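Local coordinates for oxidoreductase, NAD-binding/iron-sulfur cluster-binding protein (Nitratireductor pacificus pht-3B, PDB 6ZXU) that catalyses the reductive removal of halogen from organohalides, using a bound cobalamin and two [4Fe-4S] clusters, at residues 77-89 / 347-359. Sequence-based numbering, arbitrary orientation.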
ATOM      1  N   VAL A  77     -12.014   7.324 -13.660  1.00 23.86           N
ATOM      2  CA  VAL A  77     -12.185   5.973 -13.118  1.00 24.06           C
ATOM      3  C   VAL A  77     -12.626   5.018 -14.173  1.00 26.54           C
ATOM      4  O   VAL A  77     -12.294   3.842 -14.091  1.00 25.85           O
ATOM      5  CB  VAL A  77     -13.078   5.905 -11.867  1.00 22.39           C
ATOM      6  CG1 VAL A  77     -12.377   6.613 -10.735  1.00 21.90           C
ATOM      7  CG2 VAL A  77     -14.448   6.560 -12.071  1.00 25.14           C
ATOM      8  N   GLU A  78     -13.415   5.505 -15.141  1.00 27.17           N
ATOM      9  CA  GLU A  78     -13.837   4.650 -16.291  1.00 27.21           C
ATOM     10  C   GLU A  78     -12.644   4.242 -17.134  1.00 24.99           C
ATOM     11  O   GLU A  78     -12.544   3.124 -17.584  1.00 26.69           O
ATOM     12  CB  GLU A  78     -14.861   5.361 -17.138  1.00 30.72           C
ATOM     13  CG  GLU A  78     -16.227   5.412 -16.463  1.00 38.98           C
ATOM     14  CD  GLU A  78     -17.278   6.165 -17.329  1.00 55.00           C
ATOM     15  OE1 GLU A  78     -18.497   5.729 -17.375  1.00 53.83           O
ATOM     16  OE2 GLU A  78     -16.875   7.152 -18.038  1.00 56.51           O
ATOM     17  N   GLU A  79     -11.689   5.128 -17.313  1.00 23.86           N
ATOM     18  CA  GLU A  79     -10.523   4.769 -18.059  1.00 25.56           C
ATOM     19  C   GLU A  79      -9.682   3.722 -17.377  1.00 24.72           C
ATOM     20  O   GLU A  79      -9.170   2.828 -18.017  1.00 22.04           O
ATOM     21  CB  GLU A  79      -9.674   6.021 -18.326  1.00 30.91           C
ATOM     22  CG  GLU A  79      -8.496   5.656 -19.189  1.00 37.67           C
ATOM     23  CD  GLU A  79      -7.476   6.788 -19.324  1.00 56.93           C
ATOM     24  OE1 GLU A  79      -7.471   7.707 -18.433  1.00 56.30           O
ATOM     25  OE2 GLU A  79      -6.664   6.728 -20.322  1.00 58.85           O
ATOM     26  N   TYR A  80      -9.508   3.818 -16.047  1.00 24.49           N
ATOM     27  CA  TYR A  80      -8.679   2.804 -15.360  1.00 24.14           C
ATOM     28  C   TYR A  80      -9.435   1.463 -15.305  1.00 24.21           C
ATOM     29  O   TYR A  80      -8.827   0.412 -15.394  1.00 27.47           O
ATOM     30  CB  TYR A  80      -8.246   3.310 -13.954  1.00 25.23           C
ATOM     31  CG  TYR A  80      -7.058   4.253 -14.075  1.00 23.75           C
ATOM     32  CD1 TYR A  80      -7.250   5.589 -14.359  1.00 27.12           C
ATOM     33  CD2 TYR A  80      -5.779   3.820 -13.875  1.00 25.21           C
ATOM     34  CE1 TYR A  80      -6.185   6.473 -14.521  1.00 23.33           C
ATOM     35  CE2 TYR A  80      -4.688   4.695 -14.053  1.00 24.27           C
ATOM     36  CZ  TYR A  80      -4.906   5.990 -14.417  1.00 22.92           C
ATOM     37  OH  TYR A  80      -3.839   6.900 -14.573  1.00 20.91           O
ATOM     38  N   ALA A  81     -10.749   1.495 -15.175  1.00 23.58           N
ATOM     39  CA  ALA A  81     -11.546   0.247 -15.273  1.00 25.49           C
ATOM     40  C   ALA A  81     -11.332  -0.440 -16.615  1.00 23.65           C
ATOM     41  O   ALA A  81     -11.190  -1.655 -16.668  1.00 24.15           O
ATOM     42  CB  ALA A  81     -13.037   0.572 -15.043  1.00 25.50           C
ATOM     43  N   ARG A  82     -11.295   0.334 -17.710  1.00 24.04           N
ATOM     44  CA  ARG A  82     -11.121  -0.266 -19.016  1.00 25.19           C
ATOM     45  C   ARG A  82      -9.753  -0.865 -19.119  1.00 24.71           C
ATOM     46  O   ARG A  82      -9.573  -1.868 -19.740  1.00 29.44           O
ATOM     47  CB  ARG A  82     -11.348   0.774 -20.118  1.00 28.11           C
ATOM     48  CG  ARG A  82     -12.831   1.148 -20.339  1.00 31.09           C
ATOM     49  CD  ARG A  82     -13.043   1.853 -21.683  1.00 35.86           C
ATOM     50  NE  ARG A  82     -12.317   3.136 -21.725  1.00 38.80           N
ATOM     51  CZ  ARG A  82     -12.785   4.298 -21.261  1.00 34.52           C
ATOM     52  NH1 ARG A  82     -14.030   4.365 -20.755  1.00 35.15           N
ATOM     53  NH2 ARG A  82     -12.019   5.405 -21.313  1.00 36.85           N
ATOM     54  N   LEU A  83      -8.763  -0.186 -18.553  1.00 25.13           N
ATOM     55  CA  LEU A  83      -7.432  -0.726 -18.532  1.00 24.47           C
ATOM     56  C   LEU A  83      -7.400  -2.056 -17.797  1.00 24.70           C
ATOM     57  O   LEU A  83      -6.825  -3.004 -18.271  1.00 24.90           O
ATOM     58  CB  LEU A  83      -6.507   0.251 -17.854  1.00 24.94           C
ATOM     59  CG  LEU A  83      -5.101  -0.230 -17.653  1.00 25.59           C
ATOM     60  CD1 LEU A  83      -4.445  -0.353 -19.014  1.00 32.40           C
ATOM     61  CD2 LEU A  83      -4.334   0.787 -16.746  1.00 28.12           C
ATOM     62  N   PHE A  84      -8.014  -2.121 -16.612  1.00 27.06           N
ATOM     63  CA  PHE A  84      -7.983  -3.344 -15.827  1.00 24.82           C
ATOM     64  C   PHE A  84      -8.764  -4.490 -16.456  1.00 23.71           C
ATOM     65  O   PHE A  84      -8.382  -5.631 -16.284  1.00 20.66           O
ATOM     66  CB  PHE A  84      -8.482  -3.088 -14.375  1.00 25.06           C
ATOM     67  CG  PHE A  84      -7.691  -2.063 -13.623  1.00 23.53           C
ATOM     68  CD1 PHE A  84      -6.321  -1.867 -13.872  1.00 24.04           C
ATOM     69  CD2 PHE A  84      -8.278  -1.354 -12.573  1.00 23.18           C
ATOM     70  CE1 PHE A  84      -5.607  -0.880 -13.181  1.00 21.14           C
ATOM     71  CE2 PHE A  84      -7.562  -0.407 -11.864  1.00 23.64           C
ATOM     72  CZ  PHE A  84      -6.239  -0.148 -12.159  1.00 21.51           C
ATOM     73  N   THR A  85      -9.818  -4.163 -17.211  1.00 22.58           N
ATOM     74  CA  THR A  85     -10.528  -5.116 -18.041  1.00 23.76           C
ATOM     75  C   THR A  85      -9.699  -5.985 -18.988  1.00 24.25           C
ATOM     76  O   THR A  85      -9.961  -7.177 -19.142  1.00 25.74           O
ATOM     77  CB  THR A  85     -11.587  -4.390 -18.863  1.00 26.52           C
ATOM     78  OG1 THR A  85     -12.494  -3.718 -17.978  1.00 26.41           O
ATOM     79  CG2 THR A  85     -12.316  -5.338 -19.736  1.00 26.59           C
ATOM     80  N   ARG A  86      -8.613  -5.439 -19.527  1.00 26.39           N
ATOM     81  CA  ARG A  86      -7.688  -6.189 -20.393  1.00 25.90           C
ATOM     82  C   ARG A  86      -7.040  -7.343 -19.671  1.00 26.06           C
ATOM     83  O   ARG A  86      -6.483  -8.237 -20.293  1.00 26.43           O
ATOM     84  CB  ARG A  86      -6.579  -5.236 -20.940  1.00 31.70           C
ATOM     85  CG  ARG A  86      -7.238  -3.966 -21.505  1.00 36.72           C
ATOM     86  CD  ARG A  86      -6.446  -3.101 -22.452  1.00 52.03           C
ATOM     87  NE  ARG A  86      -5.068  -2.831 -22.054  1.00 56.46           N
ATOM     88  CZ  ARG A  86      -3.981  -3.442 -22.539  1.00 71.28           C
ATOM     89  NH1 ARG A  86      -2.765  -3.052 -22.116  1.00 69.64           N
ATOM     90  NH2 ARG A  86      -4.093  -4.442 -23.429  1.00 79.68           N
ATOM     91  N   PHE A  87      -7.078  -7.359 -18.351  1.00 21.51           N
ATOM     92  CA  PHE A  87      -6.365  -8.414 -17.637  1.00 23.22           C
ATOM     93  C   PHE A  87      -7.315  -9.377 -16.841  1.00 21.78           C
ATOM     94  O   PHE A  87      -6.840 -10.162 -15.992  1.00 20.02           O
ATOM     95  CB  PHE A  87      -5.313  -7.778 -16.684  1.00 24.86           C
ATOM     96  CG  PHE A  87      -4.448  -6.741 -17.368  1.00 25.51           C
ATOM     97  CD1 PHE A  87      -3.569  -7.146 -18.370  1.00 29.36           C
ATOM     98  CD2 PHE A  87      -4.585  -5.409 -17.102  1.00 27.08           C
ATOM     99  CE1 PHE A  87      -2.846  -6.225 -19.100  1.00 27.79           C
ATOM    100  CE2 PHE A  87      -3.827  -4.495 -17.791  1.00 30.95           C
ATOM    101  CZ  PHE A  87      -2.959  -4.896 -18.779  1.00 28.17           C
ATOM    102  N   LEU A  88      -8.602  -9.312 -17.132  1.00 20.43           N
ATOM    103  CA  LEU A  88      -9.586 -10.242 -16.571  1.00 21.75           C
ATOM    104  C   LEU A  88      -9.424 -11.637 -17.148  1.00 24.79           C
ATOM    105  O   LEU A  88      -9.786 -12.647 -16.523  1.00 22.48           O
ATOM    106  CB  LEU A  88     -10.981  -9.740 -16.832  1.00 23.16           C
ATOM    107  CG  LEU A  88     -11.351  -8.450 -16.224  1.00 20.16           C
ATOM    108  CD1 LEU A  88     -12.711  -7.987 -16.707  1.00 21.83           C
ATOM    109  CD2 LEU A  88     -11.359  -8.454 -14.699  1.00 23.13           C
ATOM    110  N   ASP A  89      -8.780 -11.748 -18.305  1.00 25.44           N
ATOM    111  CA  ASP A  89      -8.303 -13.071 -18.752  1.00 25.98           C
ATOM    112  C   ASP A  89      -6.888 -12.958 -19.284  1.00 26.41           C
ATOM    113  O   ASP A  89      -6.358 -11.873 -19.435  1.00 26.13           O
ATOM    114  CB  ASP A  89      -9.169 -13.598 -19.872  1.00 31.46           C
ATOM    115  CG  ASP A  89      -9.307 -15.194 -19.850  1.00 36.46           C
ATOM    116  OD1 ASP A  89      -8.397 -15.930 -19.272  1.00 30.07           O
ATOM    117  OD2 ASP A  89     -10.359 -15.659 -20.451  1.00 37.59           O
ATOM    118  N   MET A 347      -0.399  -9.064 -10.139  1.00 18.98           N
ATOM    119  CA  MET A 347      -0.432  -7.576 -10.118  1.00 20.99           C
ATOM    120  C   MET A 347       0.403  -6.940 -11.221  1.00 19.41           C
ATOM    121  O   MET A 347       0.105  -5.827 -11.629  1.00 20.53           O
ATOM    122  CB  MET A 347       0.065  -7.072  -8.772  1.00 20.93           C
ATOM    123  CG  MET A 347      -0.830  -7.514  -7.636  1.00 25.23           C
ATOM    124  SD  MET A 347      -0.149  -6.930  -6.058  1.00 26.91           S
ATOM    125  CE  MET A 347      -0.122  -8.305  -4.970  1.00 23.31           C
ATOM    126  N   GLN A 348       1.452  -7.625 -11.667  1.00 21.38           N
ATOM    127  CA  GLN A 348       2.414  -7.048 -12.579  1.00 22.96           C
ATOM    128  C   GLN A 348       1.834  -6.353 -13.831  1.00 21.74           C
ATOM    129  O   GLN A 348       2.226  -5.236 -14.145  1.00 21.70           O
ATOM    130  CB  GLN A 348       3.440  -8.086 -12.926  1.00 26.66           C
ATOM    131  CG  GLN A 348       4.545  -7.452 -13.781  1.00 30.03           C
ATOM    132  CD  GLN A 348       5.801  -8.306 -13.842  1.00 32.80           C
ATOM    133  OE1 GLN A 348       5.762  -9.517 -14.154  1.00 31.84           O
ATOM    134  NE2 GLN A 348       6.947  -7.673 -13.566  1.00 39.09           N
ATOM    135  N   PRO A 349       0.908  -7.003 -14.545  1.00 21.96           N
ATOM    136  CA  PRO A 349       0.360  -6.348 -15.755  1.00 24.39           C
ATOM    137  C   PRO A 349      -0.345  -5.018 -15.457  1.00 24.22           C
ATOM    138  O   PRO A 349      -0.229  -4.073 -16.236  1.00 21.06           O
ATOM    139  CB  PRO A 349      -0.683  -7.368 -16.280  1.00 27.30           C
ATOM    140  CG  PRO A 349      -0.247  -8.683 -15.700  1.00 26.16           C
ATOM    141  CD  PRO A 349       0.401  -8.378 -14.391  1.00 26.02           C
ATOM    142  N   LEU A 350      -1.042  -4.936 -14.322  1.00 20.54           N
ATOM    143  CA  LEU A 350      -1.719  -3.700 -13.963  1.00 21.24           C
ATOM    144  C   LEU A 350      -0.687  -2.606 -13.665  1.00 21.85           C
ATOM    145  O   LEU A 350      -0.768  -1.498 -14.182  1.00 24.82           O
ATOM    146  CB  LEU A 350      -2.627  -3.879 -12.758  1.00 22.29           C
ATOM    147  CG  LEU A 350      -3.948  -4.637 -12.934  1.00 23.61           C
ATOM    148  CD1 LEU A 350      -3.675  -6.094 -13.205  1.00 25.72           C
ATOM    149  CD2 LEU A 350      -4.874  -4.497 -11.684  1.00 26.81           C
ATOM    150  N   ILE A 351       0.339  -2.960 -12.919  1.00 21.78           N
ATOM    151  CA  ILE A 351       1.396  -2.051 -12.549  1.00 22.99           C
ATOM    152  C   ILE A 351       2.106  -1.526 -13.817  1.00 19.09           C
ATOM    153  O   ILE A 351       2.288  -0.339 -13.989  1.00 20.21           O
ATOM    154  CB  ILE A 351       2.408  -2.745 -11.576  1.00 19.32           C
ATOM    155  CG1 ILE A 351       1.806  -2.914 -10.216  1.00 20.13           C
ATOM    156  CG2 ILE A 351       3.661  -1.901 -11.481  1.00 21.58           C
ATOM    157  CD1 ILE A 351       2.644  -3.788  -9.298  1.00 21.80           C
ATOM    158  N   GLN A 352       2.520  -2.411 -14.684  1.00 18.52           N
ATOM    159  CA  GLN A 352       3.281  -1.969 -15.865  1.00 20.71           C
ATOM    160  C   GLN A 352       2.466  -1.131 -16.832  1.00 23.09           C
ATOM    161  O   GLN A 352       2.956  -0.190 -17.428  1.00 25.50           O
ATOM    162  CB  GLN A 352       3.916  -3.144 -16.567  1.00 24.67           C
ATOM    163  CG  GLN A 352       5.044  -3.794 -15.833  1.00 29.08           C
ATOM    164  CD  GLN A 352       5.462  -5.121 -16.533  1.00 46.28           C
ATOM    165  OE1 GLN A 352       4.684  -5.742 -17.318  1.00 42.98           O
ATOM    166  NE2 GLN A 352       6.698  -5.578 -16.233  1.00 49.96           N
ATOM    167  N   ASN A 353       1.224  -1.467 -17.014  1.00 22.74           N
ATOM    168  CA  ASN A 353       0.400  -0.772 -17.954  1.00 22.13           C
ATOM    169  C   ASN A 353      -0.253   0.461 -17.474  1.00 22.54           C
ATOM    170  O   ASN A 353      -0.949   1.116 -18.232  1.00 22.36           O
ATOM    171  CB  ASN A 353      -0.601  -1.727 -18.554  1.00 21.53           C
ATOM    172  CG  ASN A 353       0.099  -2.739 -19.475  1.00 26.60           C
ATOM    173  OD1 ASN A 353       0.433  -2.421 -20.622  1.00 29.42           O
ATOM    174  ND2 ASN A 353       0.391  -3.933 -18.958  1.00 23.08           N
ATOM    175  N   MET A 354      -0.112   0.787 -16.192  1.00 19.95           N
ATOM    176  CA  MET A 354      -0.507   2.107 -15.715  1.00 19.64           C
ATOM    177  C   MET A 354       0.534   3.173 -16.046  1.00 20.46           C
ATOM    178  O   MET A 354       0.227   4.366 -16.057  1.00 20.99           O
ATOM    179  CB  MET A 354      -0.808   2.083 -14.209  1.00 21.64           C
ATOM    180  CG  MET A 354      -2.174   1.511 -13.858  1.00 20.18           C
ATOM    181  SD  MET A 354      -2.605   1.670 -12.097  1.00 21.47           S
ATOM    182  CE  MET A 354      -1.484   0.493 -11.311  1.00 20.68           C
ATOM    183  N   VAL A 355       1.777   2.759 -16.332  1.00 21.03           N
ATOM    184  CA  VAL A 355       2.859   3.705 -16.551  1.00 22.44           C
ATOM    185  C   VAL A 355       2.545   4.713 -17.719  1.00 25.32           C
ATOM    186  O   VAL A 355       2.717   5.928 -17.528  1.00 21.77           O
ATOM    187  CB  VAL A 355       4.175   3.020 -16.765  1.00 24.00           C
ATOM    188  CG1 VAL A 355       5.238   4.042 -17.088  1.00 27.81           C
ATOM    189  CG2 VAL A 355       4.566   2.237 -15.520  1.00 23.26           C
ATOM    190  N   PRO A 356       1.983   4.261 -18.841  1.00 23.84           N
ATOM    191  CA  PRO A 356       1.721   5.242 -19.915  1.00 26.99           C
ATOM    192  C   PRO A 356       0.660   6.253 -19.563  1.00 25.82           C
ATOM    193  O   PRO A 356       0.553   7.267 -20.274  1.00 23.92           O
ATOM    194  CB  PRO A 356       1.227   4.347 -21.080  1.00 25.01           C
ATOM    195  CG  PRO A 356       1.876   3.027 -20.813  1.00 25.46           C
ATOM    196  CD  PRO A 356       1.805   2.888 -19.334  1.00 27.46           C
ATOM    197  N   LEU A 357      -0.084   6.015 -18.468  1.00 21.73           N
ATOM    198  CA  LEU A 357      -1.158   6.909 -18.085  1.00 23.23           C
ATOM    199  C   LEU A 357      -0.766   7.899 -17.025  1.00 19.43           C
ATOM    200  O   LEU A 357      -1.608   8.598 -16.539  1.00 18.03           O
ATOM    201  CB  LEU A 357      -2.393   6.120 -17.632  1.00 23.94           C
ATOM    202  CG  LEU A 357      -2.937   5.035 -18.580  1.00 28.75           C
ATOM    203  CD1 LEU A 357      -4.306   4.581 -18.113  1.00 27.41           C
ATOM    204  CD2 LEU A 357      -3.053   5.529 -19.986  1.00 30.48           C
ATOM    205  N   GLN A 358       0.523   7.949 -16.669  1.00 22.09           N
ATOM    206  CA  GLN A 358       0.973   8.753 -15.465  1.00 19.33           C
ATOM    207  C   GLN A 358       0.798  10.250 -15.612  1.00 18.73           C
ATOM    208  O   GLN A 358       0.587  10.934 -14.644  1.00 19.63           O
ATOM    209  CB  GLN A 358       2.400   8.395 -15.092  1.00 17.98           C
ATOM    210  CG  GLN A 358       2.412   7.031 -14.435  1.00 20.91           C
ATOM    211  CD  GLN A 358       3.752   6.655 -13.847  1.00 22.79           C
ATOM    212  OE1 GLN A 358       4.591   7.497 -13.612  1.00 20.08           O
ATOM    213  NE2 GLN A 358       3.958   5.392 -13.627  1.00 21.12           N
ATOM    214  N   GLY A 359       0.820  10.783 -16.835  1.00 19.98           N
ATOM    215  CA  GLY A 359       0.468  12.156 -17.076  1.00 20.49           C
ATOM    216  C   GLY A 359       1.525  13.034 -17.749  1.00 20.26           C
ATOM    217  O   GLY A 359       2.494  12.531 -18.277  1.00 22.73           O
TER
HETATM  218  O   HOH W   1      -4.665   8.881 -16.746  1.00 26.06           O
HETATM  219  O   HOH W   2      -1.331   6.023 -14.271  1.00 16.60           O
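Phe84, on helix 77-85, and Phe87, in the type I turn from Thr85 to Leu88, meet Leu350 and Pro349 of helix 347-354. The axes of the two helices cross at 133° and approach to 10.4 Å. This helix-helix contact joins an N-terminal helix to one that lies over helix 445-469, away from the cofactor sites.

Three CH-pi contacts line the interface. Leu350 CD2 lies over one face of the Phe84 ring, 3.7 Å from Phe84 CD1. Pro349 CB sits over one face of Phe87, 3.6 Å from Phe87 CD1, and Arg86 CB covers the other. Phe87 CG stands anti to the carbonyl carbon (chi1 -49°), which turns the ring so that one face meets Pro349 CB. Replacing Phe87 with alanine removes the ring, which is likely to leave Pro349 CB without its aromatic cover and open a gap beside Leu350 and Asn353. Leu357 CD1 covers a face of Tyr80.

Met354 makes Met-aromatic contacts, its SD at the edges of both the Tyr80 and Phe84 rings. Its CG touches Leu83 CD2 at 3.7 Å.

Asn353 ND2 donates a hydrogen bond to Pro349 O, which also accepts from Asn353 N, and this fixes the amide beside Phe87. One water lies in the Tyr80 ring plane, 2.7 Å from Tyr80 OH, and donates to Met354 O at 2.9 Å.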